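Local coordinates for tRNA delta(2)-isopentenylpyrophosphate transferase (Bacillus halodurans, PDB 3EXA), which probably transfers a dimethylallyl group from dimethylallyl diphosphate onto the adenine at position 37 of tRNAs that read codons beginning with uridine, at residues E70-V74 with A75-D79; S33-S36 with M37-Y40; Y104-A107 with V108-Q111; R268-A271 with K272-T276; A48-A52 with E53-G57. All blocks are in the same frame, centred on the assembly; numbering follows the deposited sequence.

Contact 1: residues E70-V74 with A75-D79; sequences ESFSV and ADFQD
Ser73 and Asp76 form a capping box at the start of helix 74-90, with Ser73 as the N-cap. Two bonds running in opposite directions define it. Ser73 N donates to Asp76 OD2 at 2.7 Å, meeting that oxygen on its anti side and 21° out of the carboxylate plane. In return, Asp76 N donates to Ser73 OG at 3.2 Å. The hydroxyl can serve both mates because chi1 of 72° sets OG between the backbone N and the carbonyl carbon; its own bond to Asp76 OD2 is weak. Asp76 OD2 is thus gripped by one firm and one weak donor of the same residue, and its negative charge at the N-terminal end of the helix probably interacts favourably with the helix dipole.

Backbone bonds carry the first turn onward, from Phe77 N to Ser73 O and from Gln78 N to Val74 O, the latter at 2.8 Å.

The apolar part centres on the Phe72 ring. Asp76 CB lies over one face in a CH-pi contact, 4.1 Å from the centroid and 28° off the ring normal. Beyond the two segments, Val74 and Phe77 pack on helix 102-110, and His125 of the second subunit packs against Ser71 and Ser73. At the far end of the Phe72 ring, CE2 approaches Phe77 CB to 3.6 Å and CZ comes equally near Phe77 CA.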
loop_
_atom_site.group_PDB
_atom_site.type_symbol
_atom_site.label_atom_id
_atom_site.label_comp_id
_atom_site.label_asym_id
_atom_site.label_seq_id
_atom_site.Cartn_x
_atom_site.Cartn_y
_atom_site.Cartn_z
ATOM N N GLU A 70 -9.292 7.610 22.067
ATOM C CA GLU A 70 -8.394 6.805 21.238
ATOM C C GLU A 70 -9.102 5.658 20.542
ATOM O O GLU A 70 -10.185 5.237 20.950
ATOM C CB GLU A 70 -7.264 6.220 22.083
ATOM C CG GLU A 70 -6.601 7.210 23.019
ATOM C CD GLU A 70 -5.443 6.594 23.788
ATOM O OE1 GLU A 70 -4.375 6.362 23.178
ATOM O OE2 GLU A 70 -5.602 6.335 25.001
ATOM N N SER A 71 -8.476 5.142 19.492
ATOM C CA SER A 71 -9.039 4.021 18.752
ATOM C C SER A 71 -8.297 2.753 19.155
ATOM O O SER A 71 -7.141 2.810 19.574
ATOM C CB SER A 71 -8.875 4.235 17.254
ATOM O OG SER A 71 -7.514 4.121 16.900
ATOM N N PHE A 72 -8.964 1.612 19.013
ATOM C CA PHE A 72 -8.385 0.321 19.369
ATOM C C PHE A 72 -8.809 -0.736 18.352
ATOM O O PHE A 72 -9.811 -1.431 18.539
ATOM C CB PHE A 72 -8.851 -0.095 20.772
ATOM C CG PHE A 72 -8.035 -1.203 21.375
ATOM C CD1 PHE A 72 -6.716 -0.978 21.754
ATOM C CD2 PHE A 72 -8.567 -2.480 21.521
ATOM C CE1 PHE A 72 -5.940 -2.010 22.266
ATOM C CE2 PHE A 72 -7.797 -3.512 22.032
ATOM C CZ PHE A 72 -6.479 -3.278 22.404
ATOM N N SER A 73 -8.033 -0.858 17.280
ATOM C CA SER A 73 -8.335 -1.812 16.223
ATOM C C SER A 73 -7.997 -3.248 16.595
ATOM O O SER A 73 -7.343 -3.520 17.606
ATOM C CB SER A 73 -7.568 -1.454 14.946
ATOM O OG SER A 73 -6.185 -1.745 15.089
ATOM N N VAL A 74 -8.442 -4.170 15.751
ATOM C CA VAL A 74 -8.177 -5.575 15.964
ATOM C C VAL A 74 -6.665 -5.780 16.019
ATOM O O VAL A 74 -6.156 -6.521 16.856
ATOM C CB VAL A 74 -8.766 -6.412 14.828
ATOM C CG1 VAL A 74 -8.040 -6.107 13.542
ATOM C CG2 VAL A 74 -8.667 -7.873 15.164
ATOM N N ALA A 75 -5.949 -5.104 15.127
ATOM C CA ALA A 75 -4.500 -5.216 15.077
ATOM C C ALA A 75 -3.890 -4.775 16.405
ATOM O O ALA A 75 -2.956 -5.407 16.893
ATOM C CB ALA A 75 -3.943 -4.374 13.936
ATOM N N ASP A 76 -4.413 -3.696 16.988
ATOM C CA ASP A 76 -3.895 -3.225 18.263
ATOM C C ASP A 76 -4.106 -4.339 19.286
ATOM O O ASP A 76 -3.212 -4.658 20.062
ATOM C CB ASP A 76 -4.620 -1.956 18.758
ATOM C CG ASP A 76 -4.448 -0.756 17.829
ATOM O OD1 ASP A 76 -3.302 -0.446 17.424
ATOM O OD2 ASP A 76 -5.476 -0.101 17.519
ATOM N N PHE A 77 -5.294 -4.935 19.286
ATOM C CA PHE A 77 -5.591 -6.002 20.236
ATOM C C PHE A 77 -4.653 -7.197 20.085
ATOM O O PHE A 77 -4.104 -7.687 21.071
ATOM C CB PHE A 77 -7.037 -6.469 20.084
ATOM C CG PHE A 77 -7.367 -7.681 20.909
ATOM C CD1 PHE A 77 -7.672 -8.890 20.295
ATOM C CD2 PHE A 77 -7.335 -7.625 22.298
ATOM C CE1 PHE A 77 -7.932 -10.028 21.052
ATOM C CE2 PHE A 77 -7.593 -8.762 23.062
ATOM C CZ PHE A 77 -7.892 -9.965 22.436
ATOM N N GLN A 78 -4.474 -7.656 18.849
ATOM C CA GLN A 78 -3.612 -8.793 18.550
ATOM C C GLN A 78 -2.157 -8.574 18.990
ATOM O O GLN A 78 -1.533 -9.483 19.539
ATOM C CB GLN A 78 -3.680 -9.097 17.048
ATOM C CG GLN A 78 -2.819 -10.268 16.585
ATOM C CD GLN A 78 -2.883 -10.479 15.075
ATOM O OE1 GLN A 78 -3.891 -10.944 14.543
ATOM N NE2 GLN A 78 -1.807 -10.121 14.377
ATOM N N ASP A 79 -1.616 -7.381 18.750
ATOM C CA ASP A 79 -0.239 -7.089 19.149
ATOM C C ASP A 79 -0.096 -7.073 20.680
ATOM O O ASP A 79 1.006 -7.244 21.210
ATOM C CB ASP A 79 0.240 -5.735 18.588
ATOM C CG ASP A 79 0.269 -5.695 17.066
ATOM O OD1 ASP A 79 0.382 -6.770 16.432
ATOM O OD2 ASP A 79 0.196 -4.578 16.505
#

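Contact 2: residues S33-S36 with M37-Y40; sequences SGDS and MQVY
Asp35 reaches forward to bind the backbone of Met37, a selenomethionine in this crystal, in an Asx turn set on the beta turn 35-38 after strand 29-33. This loop of the P-loop NTPase-like fold includes residues 35-38, a region that by similarity interacts with substrate tRNA. Asp35 OD2 accepts from Met37 N at 2.8 Å, with the donor nearly in line with the C-O bond and an N-H...O angle of 144°. Asp35 O takes a second bond, from Gln38 N at 2.9 Å, the donor standing 43° out of the carbonyl plane. Apolar contact accompanies these bonds: Asp35 CB meets Gln38 CG at 3.4 Å, the two side chains crossing at about a right angle. Chi1 of 178° turns the Asp35 carboxylate away from its own N and forward over the turn, where OD2 can meet the Met37 amide. With an alanine here, Met37 N is likely to lose its carboxylate acceptor and the turn to be less firmly held. Farther out, backbone bonds tie Gln38 to Asp64 and Val39 to Ile65 and Lys66. Ser33 OG lies 3.6 Å from Gln38 CB and accepts a weak bond from Asp35 N.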
loop_
_atom_site.group_PDB
_atom_site.type_symbol
_atom_site.label_atom_id
_atom_site.label_comp_id
_atom_site.label_asym_id
_atom_site.label_seq_id
_atom_site.Cartn_x
_atom_site.Cartn_y
_atom_site.Cartn_z
ATOM N N SER A 33 -8.991 -10.151 28.468
ATOM C CA SER A 33 -10.288 -9.641 28.047
ATOM C C SER A 33 -10.344 -9.509 26.539
ATOM O O SER A 33 -9.510 -8.835 25.939
ATOM C CB SER A 33 -10.563 -8.277 28.681
ATOM O OG SER A 33 -11.795 -7.747 28.198
ATOM N N GLY A 34 -11.325 -10.161 25.925
ATOM C CA GLY A 34 -11.448 -10.084 24.481
ATOM C C GLY A 34 -12.456 -9.039 24.041
ATOM O O GLY A 34 -12.664 -8.844 22.846
ATOM N N ASP A 35 -13.073 -8.360 25.005
ATOM C CA ASP A 35 -14.082 -7.340 24.720
ATOM C C ASP A 35 -13.459 -5.960 24.498
ATOM O O ASP A 35 -13.081 -5.272 25.442
ATOM C CB ASP A 35 -15.094 -7.311 25.872
ATOM C CG ASP A 35 -16.157 -6.252 25.697
ATOM O OD1 ASP A 35 -17.207 -6.365 26.360
ATOM O OD2 ASP A 35 -15.949 -5.309 24.910
ATOM N N SER A 36 -13.377 -5.568 23.232
ATOM C CA SER A 36 -12.796 -4.298 22.822
ATOM C C SER A 36 -13.301 -3.064 23.560
ATOM O O SER A 36 -12.587 -2.063 23.649
ATOM C CB SER A 36 -13.008 -4.103 21.323
ATOM O OG SER A 36 -14.393 -4.102 21.010
HETATM N N MSE A 37 -14.522 -3.108 24.080
HETATM C CA MSE A 37 -15.050 -1.950 24.796
HETATM C C MSE A 37 -14.509 -1.831 26.210
HETATM O O MSE A 37 -14.483 -0.739 26.771
HETATM C CB MSE A 37 -16.580 -1.985 24.825
HETATM C CG MSE A 37 -17.212 -1.579 23.509
HETATM SE SE MSE A 37 -16.655 0.210 22.926
HETATM C CE MSE A 37 -15.523 -0.298 21.412
ATOM N N GLN A 38 -14.073 -2.953 26.772
ATOM C CA GLN A 38 -13.526 -2.988 28.121
ATOM C C GLN A 38 -12.216 -2.220 28.225
ATOM O O GLN A 38 -11.744 -1.960 29.331
ATOM C CB GLN A 38 -13.251 -4.428 28.556
ATOM C CG GLN A 38 -14.448 -5.348 28.545
ATOM C CD GLN A 38 -15.434 -5.012 29.629
ATOM O OE1 GLN A 38 -15.994 -3.917 29.651
ATOM N NE2 GLN A 38 -15.651 -5.948 30.541
ATOM N N VAL A 39 -11.613 -1.874 27.090
ATOM C CA VAL A 39 -10.336 -1.163 27.130
ATOM C C VAL A 39 -10.473 0.295 27.530
ATOM O O VAL A 39 -9.567 0.856 28.149
ATOM C CB VAL A 39 -9.577 -1.216 25.762
ATOM C CG1 VAL A 39 -9.558 -2.651 25.221
ATOM C CG2 VAL A 39 -10.193 -0.245 24.763
ATOM N N TYR A 40 -11.610 0.900 27.197
ATOM C CA TYR A 40 -11.845 2.316 27.488
ATOM C C TYR A 40 -12.151 2.625 28.942
ATOM O O TYR A 40 -13.168 2.197 29.478
ATOM C CB TYR A 40 -12.980 2.843 26.604
ATOM C CG TYR A 40 -12.669 2.773 25.125
ATOM C CD1 TYR A 40 -11.725 3.631 24.552
ATOM C CD2 TYR A 40 -13.287 1.840 24.310
ATOM C CE1 TYR A 40 -11.406 3.556 23.200
ATOM C CE2 TYR A 40 -12.976 1.752 22.959
ATOM C CZ TYR A 40 -12.039 2.609 22.411
ATOM O OH TYR A 40 -11.727 2.525 21.071
#

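Contact 3: residues Y104-A107 with V108-Q111; sequences YVNA and VIHQ
Ile109 N donates a nearly straight 3.0 Å bond to Val105 O, whereas the neighbouring backbone bonds, including those from Val108 N to Tyr104 O and Val105 O, are weak, and helical phi and psi persist through His110 until, at the next residue, Gln111, phi turns positive and the chain leaves the helix. Among the side chains, His110 turns back on the preceding turn: its ND1 points to Asn106 O at 3.1 Å, a weak bond with an N-H...O angle of 124°. The backbone N of His110 reaches the same oxygen, also weakly, giving Asn106 O two bent donors from one residue. Chi1 of -71° places the imidazole beside its own backbone N and brings ND1 within weak bonding distance of Asn106 O.

This is the C-terminal end of helix 102-110, packed between helices 74-90 and 256-279 of the P-loop NTPase-like alpha/beta domain. Val108 meets Phe77 and Ala81 on the first, while Val105 meets Phe278 on the second.

Ile109 lies alongside Asn106, both pointing the same way, with CD1 3.8 Å from Asn106 OD1. That oxygen accepts a weak bond from Lys281. The first torsion of Ile109, 67°, brings CG1 to 3.3 Å from Val105 O, while the same CG1 sits above one face of the neighbouring His110 ring, offset toward its rim. Val108 CG2 rests 3.4 Å from Tyr104 O.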
loop_
_atom_site.group_PDB
_atom_site.type_symbol
_atom_site.label_atom_id
_atom_site.label_comp_id
_atom_site.label_asym_id
_atom_site.label_seq_id
_atom_site.Cartn_x
_atom_site.Cartn_y
_atom_site.Cartn_z
ATOM N N TYR A 104 -11.916 -9.984 17.130
ATOM C CA TYR A 104 -10.747 -9.927 18.000
ATOM C C TYR A 104 -10.247 -11.305 18.422
ATOM O O TYR A 104 -9.037 -11.524 18.533
ATOM C CB TYR A 104 -11.052 -9.071 19.241
ATOM C CG TYR A 104 -11.159 -7.578 18.964
ATOM C CD1 TYR A 104 -12.021 -7.086 17.976
ATOM C CD2 TYR A 104 -10.401 -6.657 19.690
ATOM C CE1 TYR A 104 -12.125 -5.709 17.715
ATOM C CE2 TYR A 104 -10.494 -5.277 19.441
ATOM C CZ TYR A 104 -11.358 -4.813 18.450
ATOM O OH TYR A 104 -11.450 -3.459 18.176
ATOM N N VAL A 105 -11.171 -12.236 18.647
ATOM C CA VAL A 105 -10.793 -13.584 19.046
ATOM C C VAL A 105 -10.183 -14.356 17.882
ATOM O O VAL A 105 -9.160 -15.015 18.053
ATOM C CB VAL A 105 -12.001 -14.392 19.618
ATOM C CG1 VAL A 105 -12.591 -13.669 20.815
ATOM C CG2 VAL A 105 -13.056 -14.595 18.549
ATOM N N ASN A 106 -10.788 -14.275 16.698
ATOM C CA ASN A 106 -10.240 -14.994 15.546
ATOM C C ASN A 106 -8.877 -14.487 15.141
ATOM O O ASN A 106 -8.040 -15.260 14.693
ATOM C CB ASN A 106 -11.165 -14.903 14.342
ATOM C CG ASN A 106 -12.385 -15.755 14.501
ATOM O OD1 ASN A 106 -12.498 -16.518 15.460
ATOM N ND2 ASN A 106 -13.308 -15.644 13.562
ATOM N N ALA A 107 -8.651 -13.190 15.300
ATOM C CA ALA A 107 -7.371 -12.623 14.930
ATOM C C ALA A 107 -6.252 -13.146 15.823
ATOM O O ALA A 107 -5.116 -13.280 15.382
ATOM C CB ALA A 107 -7.440 -11.110 15.001
ATOM N N VAL A 108 -6.581 -13.446 17.077
ATOM C CA VAL A 108 -5.601 -13.950 18.038
ATOM C C VAL A 108 -5.369 -15.449 17.903
ATOM O O VAL A 108 -4.234 -15.911 17.919
ATOM C CB VAL A 108 -6.055 -13.682 19.484
ATOM C CG1 VAL A 108 -5.216 -14.495 20.456
ATOM C CG2 VAL A 108 -5.953 -12.200 19.786
ATOM N N ILE A 109 -6.450 -16.206 17.769
ATOM C CA ILE A 109 -6.315 -17.641 17.680
ATOM C C ILE A 109 -5.788 -18.114 16.341
ATOM O O ILE A 109 -5.443 -19.284 16.194
ATOM C CB ILE A 109 -7.644 -18.358 17.955
ATOM C CG1 ILE A 109 -8.649 -18.053 16.845
ATOM C CG2 ILE A 109 -8.194 -17.932 19.290
ATOM C CD1 ILE A 109 -9.916 -18.885 16.966
ATOM N N HIS A 110 -5.722 -17.216 15.364
ATOM C CA HIS A 110 -5.232 -17.585 14.039
ATOM C C HIS A 110 -3.973 -16.822 13.656
ATOM O O HIS A 110 -3.358 -17.106 12.630
ATOM C CB HIS A 110 -6.316 -17.345 12.982
ATOM C CG HIS A 110 -7.459 -18.306 13.063
ATOM N ND1 HIS A 110 -8.771 -17.895 13.189
ATOM C CD2 HIS A 110 -7.495 -19.659 13.020
ATOM C CE1 HIS A 110 -9.562 -18.952 13.219
ATOM N NE2 HIS A 110 -8.812 -20.037 13.118
ATOM N N GLN A 111 -3.587 -15.855 14.478
ATOM C CA GLN A 111 -2.393 -15.068 14.192
ATOM C C GLN A 111 -2.428 -14.472 12.785
ATOM O O GLN A 111 -1.435 -14.539 12.059
ATOM C CB GLN A 111 -1.138 -15.937 14.333
ATOM C CG GLN A 111 -0.779 -16.292 15.748
ATOM C CD GLN A 111 -0.608 -15.069 16.617
ATOM O OE1 GLN A 111 -1.584 -14.440 17.035
ATOM N NE2 GLN A 111 0.639 -14.715 16.889
#

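Contact 4: residues R268-A271 with K272-T276; sequences RRYA and KRQLT
Gln274 folds back along Tyr270, one helical turn earlier on helix 256-279, and its path can be followed outward. CB lies 3.5 Å from Tyr270 O, the carbonyl that also accepts from Gln274 N at 3.0 Å. CG approaches that oxygen more closely still, to 3.2 Å, and then takes its place over one face of the Tyr270 ring. The CH-pi geometry is explicit: CG is 4.0 Å from the ring centroid and 29° off the normal, with CE1 its nearest ring atom at 3.5 Å. Chi1 of -76° sets CG beside the backbone N, and a bend at chi2 then turns the chain along the ring. CD comes near Tyr270 CZ and OH, and the two side chains lie alongside each other, pointing the same way, with their flat groups nearly parallel, the amide plane only 8° from the ring plane. Tyr270 contributes by holding its ring anti to the backbone N, which carries it toward the C-terminal end of the helix.

Backbone bonds from Lys272 N to Arg268 O and from Leu275 N to Ala271 O, at 2.9 Å, confirm regular helix. Segment 272-276 belongs to a region that by similarity contacts substrate tRNA. Both Tyr270 and Gln274 touch Thr101, in the loop between strand 94-98 and helix 102-110, while Ala271 packs on Ile208 of helix 201-218 and Leu275 reaches Pro11 after strand 4-9.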
loop_
_atom_site.group_PDB
_atom_site.type_symbol
_atom_site.label_atom_id
_atom_site.label_comp_id
_atom_site.label_asym_id
_atom_site.label_seq_id
_atom_site.Cartn_x
_atom_site.Cartn_y
_atom_site.Cartn_z
ATOM N N ARG A 268 -30.138 -6.954 22.097
ATOM C CA ARG A 268 -30.610 -8.297 21.791
ATOM C C ARG A 268 -30.150 -8.701 20.394
ATOM O O ARG A 268 -29.700 -9.827 20.187
ATOM C CB ARG A 268 -32.139 -8.374 21.863
ATOM C CG ARG A 268 -32.719 -8.204 23.261
ATOM C CD ARG A 268 -34.209 -8.511 23.231
ATOM N NE ARG A 268 -34.902 -7.716 22.224
ATOM C CZ ARG A 268 -35.507 -6.555 22.467
ATOM N NH1 ARG A 268 -35.507 -6.047 23.692
ATOM N NH2 ARG A 268 -36.120 -5.904 21.491
ATOM N N ARG A 269 -30.259 -7.769 19.448
ATOM C CA ARG A 269 -29.855 -7.999 18.059
ATOM C C ARG A 269 -28.371 -8.333 17.971
ATOM O O ARG A 269 -27.946 -9.128 17.131
ATOM C CB ARG A 269 -30.106 -6.746 17.218
ATOM C CG ARG A 269 -30.908 -6.963 15.953
ATOM C CD ARG A 269 -32.394 -6.834 16.239
ATOM N NE ARG A 269 -33.040 -5.862 15.362
ATOM C CZ ARG A 269 -32.757 -4.562 15.332
ATOM N NH1 ARG A 269 -33.407 -3.766 14.494
ATOM N NH2 ARG A 269 -31.829 -4.056 16.135
ATOM N N TYR A 270 -27.586 -7.695 18.830
ATOM C CA TYR A 270 -26.146 -7.899 18.849
ATOM C C TYR A 270 -25.768 -9.245 19.474
ATOM O O TYR A 270 -24.750 -9.835 19.114
ATOM C CB TYR A 270 -25.482 -6.739 19.593
ATOM C CG TYR A 270 -23.981 -6.833 19.700
ATOM C CD1 TYR A 270 -23.380 -7.451 20.794
ATOM C CD2 TYR A 270 -23.160 -6.298 18.710
ATOM C CE1 TYR A 270 -21.994 -7.534 20.901
ATOM C CE2 TYR A 270 -21.777 -6.376 18.803
ATOM C CZ TYR A 270 -21.201 -6.994 19.900
ATOM O OH TYR A 270 -19.832 -7.083 19.987
ATOM N N ALA A 271 -26.586 -9.728 20.407
ATOM C CA ALA A 271 -26.322 -11.015 21.039
ATOM C C ALA A 271 -26.588 -12.093 19.992
ATOM O O ALA A 271 -25.785 -13.006 19.802
ATOM C CB ALA A 271 -27.239 -11.221 22.250
ATOM N N LYS A 272 -27.723 -11.973 19.307
ATOM C CA LYS A 272 -28.097 -12.931 18.271
ATOM C C LYS A 272 -27.011 -13.025 17.191
ATOM O O LYS A 272 -26.776 -14.094 16.632
ATOM C CB LYS A 272 -29.431 -12.516 17.637
ATOM C CG LYS A 272 -29.937 -13.430 16.525
ATOM C CD LYS A 272 -31.090 -12.760 15.774
ATOM C CE LYS A 272 -30.607 -11.473 15.081
ATOM N NZ LYS A 272 -31.684 -10.652 14.439
ATOM N N ARG A 273 -26.351 -11.905 16.904
ATOM C CA ARG A 273 -25.302 -11.889 15.903
ATOM C C ARG A 273 -24.017 -12.496 16.434
ATOM O O ARG A 273 -23.280 -13.142 15.696
ATOM C CB ARG A 273 -25.045 -10.462 15.423
ATOM C CG ARG A 273 -25.653 -10.194 14.065
ATOM C CD ARG A 273 -26.009 -8.739 13.844
ATOM N NE ARG A 273 -26.711 -8.601 12.573
ATOM C CZ ARG A 273 -27.822 -9.263 12.257
ATOM N NH1 ARG A 273 -28.391 -9.078 11.073
ATOM N NH2 ARG A 273 -28.371 -10.104 13.126
ATOM N N GLN A 274 -23.745 -12.296 17.715
ATOM C CA GLN A 274 -22.536 -12.850 18.295
ATOM C C GLN A 274 -22.626 -14.373 18.361
ATOM O O GLN A 274 -21.637 -15.073 18.143
ATOM C CB GLN A 274 -22.300 -12.252 19.680
ATOM C CG GLN A 274 -21.757 -10.833 19.621
ATOM C CD GLN A 274 -20.270 -10.795 19.304
ATOM O OE1 GLN A 274 -19.442 -11.179 20.137
ATOM N NE2 GLN A 274 -19.923 -10.340 18.096
ATOM N N LEU A 275 -23.824 -14.877 18.646
ATOM C CA LEU A 275 -24.062 -16.315 18.725
ATOM C C LEU A 275 -23.916 -16.944 17.342
ATOM O O LEU A 275 -23.291 -17.994 17.187
ATOM C CB LEU A 275 -25.465 -16.583 19.278
ATOM C CG LEU A 275 -25.543 -16.949 20.767
ATOM C CD1 LEU A 275 -26.945 -16.711 21.302
ATOM C CD2 LEU A 275 -25.153 -18.413 20.926
ATOM N N THR A 276 -24.491 -16.290 16.338
ATOM C CA THR A 276 -24.415 -16.785 14.978
ATOM C C THR A 276 -22.959 -16.904 14.542
ATOM O O THR A 276 -22.547 -17.920 13.981
ATOM C CB THR A 276 -25.194 -15.864 14.013
ATOM O OG1 THR A 276 -26.596 -16.140 14.141
ATOM C CG2 THR A 276 -24.760 -16.087 12.570
#

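Contact 5: residues A48-A52 with E53-G57; sequences AKITA and EEMDG
A capping box between Thr51 and Glu54 starts the short, weakly bonded helix 52-55. Its surer half is the bond from Thr51 N to Glu54 OE2 at 2.8 Å, with an N-H...O angle of 150° and the donor approaching from above the carboxylate plane, 39° out of it. The return bond, from Glu54 N to Thr51 OG1, fits the motif, but the hydroxyl sits too close to a neighbour in the model for its exact place to be trusted. Glu54 reaches back because chi1 of -58° sets CG beside the backbone N and the extended chain beyond it brings OE2 to the amide of Thr51. Replacing Glu54 by an alanine would probably leave Thr51 N without its carboxylate mate and the first turn less firmly capped.

One backbone bond continues the turn, from Met55 N to Thr51 O at 3.1 Å; those from Met55 N and Asp56 N to Ala52 O are weak.

Ile50, just ahead of the cap, lies against the helix. Its CG1 meets Glu54 CB at 3.6 Å as the two side chains slide past each other, and CD1 reaches CG of Met55, a selenomethionine here, at 3.5 Å. Met55 CE closes on Ile50 CG2 at the same distance. Both residues touch His60 of strand 60-61, and Ile50 and Glu54 also touch Thr17, a substrate-binding residue by similarity. A hydrophobic residue preceding the N-cap and packing on the fourth residue beyond it, Met55, as Ile50 does, is the hydrophobic staple that often accompanies a capping box.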
loop_
_atom_site.group_PDB
_atom_site.type_symbol
_atom_site.label_atom_id
_atom_site.label_comp_id
_atom_site.label_asym_id
_atom_site.label_seq_id
_atom_site.Cartn_x
_atom_site.Cartn_y
_atom_site.Cartn_z
ATOM N N ALA A 48 -20.506 -2.829 30.909
ATOM C CA ALA A 48 -20.635 -3.958 31.828
ATOM C C ALA A 48 -19.251 -4.464 32.212
ATOM O O ALA A 48 -18.988 -5.672 32.200
ATOM C CB ALA A 48 -21.442 -5.078 31.181
ATOM N N LYS A 49 -18.372 -3.524 32.546
ATOM C CA LYS A 49 -16.999 -3.835 32.928
ATOM C C LYS A 49 -16.961 -4.721 34.168
ATOM O O LYS A 49 -17.710 -4.509 35.127
ATOM C CB LYS A 49 -16.228 -2.535 33.180
ATOM C CG LYS A 49 -14.719 -2.702 33.233
ATOM C CD LYS A 49 -14.004 -1.353 33.165
ATOM C CE LYS A 49 -14.169 -0.690 31.803
ATOM N NZ LYS A 49 -13.677 0.713 31.799
ATOM N N ILE A 50 -16.085 -5.721 34.143
ATOM C CA ILE A 50 -15.946 -6.629 35.273
ATOM C C ILE A 50 -15.365 -5.887 36.473
ATOM O O ILE A 50 -14.477 -5.051 36.327
ATOM C CB ILE A 50 -15.014 -7.823 34.942
ATOM C CG1 ILE A 50 -14.843 -8.698 36.189
ATOM C CG2 ILE A 50 -13.652 -7.318 34.483
ATOM C CD1 ILE A 50 -14.108 -9.992 35.943
ATOM N N THR A 51 -15.863 -6.202 37.659
ATOM C CA THR A 51 -15.381 -5.552 38.866
ATOM C C THR A 51 -14.233 -6.335 39.497
ATOM O O THR A 51 -14.045 -7.515 39.212
ATOM C CB THR A 51 -16.511 -5.412 39.890
ATOM O OG1 THR A 51 -16.974 -6.715 40.269
ATOM C CG2 THR A 51 -17.670 -4.621 39.285
ATOM N N ALA A 52 -13.464 -5.673 40.357
ATOM C CA ALA A 52 -12.347 -6.335 41.020
ATOM C C ALA A 52 -12.869 -7.504 41.854
ATOM O O ALA A 52 -12.190 -8.524 42.006
ATOM C CB ALA A 52 -11.592 -5.341 41.902
ATOM N N GLU A 53 -14.082 -7.349 42.379
ATOM C CA GLU A 53 -14.713 -8.374 43.198
ATOM C C GLU A 53 -15.115 -9.587 42.346
ATOM O O GLU A 53 -15.016 -10.727 42.798
ATOM C CB GLU A 53 -15.934 -7.779 43.912
ATOM C CG GLU A 53 -16.365 -8.531 45.162
ATOM C CD GLU A 53 -17.498 -7.834 45.902
ATOM O OE1 GLU A 53 -17.852 -8.274 47.022
ATOM O OE2 GLU A 53 -18.036 -6.843 45.361
ATOM N N GLU A 54 -15.565 -9.343 41.117
ATOM C CA GLU A 54 -15.940 -10.440 40.228
ATOM C C GLU A 54 -14.690 -11.210 39.783
ATOM O O GLU A 54 -14.756 -12.406 39.522
ATOM C CB GLU A 54 -16.674 -9.909 38.993
ATOM C CG GLU A 54 -17.934 -9.116 39.304
ATOM C CD GLU A 54 -18.606 -8.568 38.055
ATOM O OE1 GLU A 54 -19.315 -9.336 37.374
ATOM O OE2 GLU A 54 -18.405 -7.374 37.749
HETATM N N MSE A 55 -13.557 -10.515 39.697
HETATM C CA MSE A 55 -12.301 -11.143 39.296
HETATM C C MSE A 55 -11.894 -12.144 40.361
HETATM O O MSE A 55 -11.215 -13.139 40.090
HETATM C CB MSE A 55 -11.198 -10.104 39.154
HETATM C CG MSE A 55 -11.427 -9.116 38.037
HETATM SE SE MSE A 55 -9.986 -7.850 37.830
HETATM C CE MSE A 55 -10.698 -6.831 36.346
ATOM N N ASP A 56 -12.311 -11.848 41.585
ATOM C CA ASP A 56 -12.032 -12.690 42.729
ATOM C C ASP A 56 -10.597 -13.197 42.691
ATOM O O ASP A 56 -10.354 -14.401 42.650
ATOM C CB ASP A 56 -13.024 -13.855 42.756
ATOM C CG ASP A 56 -13.059 -14.569 44.095
ATOM O OD1 ASP A 56 -12.853 -13.906 45.133
ATOM O OD2 ASP A 56 -13.315 -15.794 44.111
ATOM N N GLY A 57 -9.644 -12.267 42.685
ATOM C CA GLY A 57 -8.239 -12.644 42.676
ATOM C C GLY A 57 -7.610 -12.956 41.330
ATOM O O GLY A 57 -6.417 -12.716 41.129
#

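In the fold
From the N terminus, contact 2 comes first, shaping the turn after strand 29-33. Contact 5 follows, starting helix 52-55, then contact 1 at the head of helix 74-90, contact 3 at the end of helix 102-110 and contact 4 within helix 256-279. All five are local and in series; none nests in or crosses another. Contact 2 is touched by three: Tyr40 OH meets Glu70 O of contact 1, Tyr40 O meets Lys49 NZ of contact 5, and Ser36 packs on Tyr104 of contact 3. Phe72 O, in the loop before helix 74-90, meets Tyr104 OH of helix 102-110, and Phe77 on Val108 joins the two helices. Contact 4 stands apart, nearest atoms about 6 Å from contact 2.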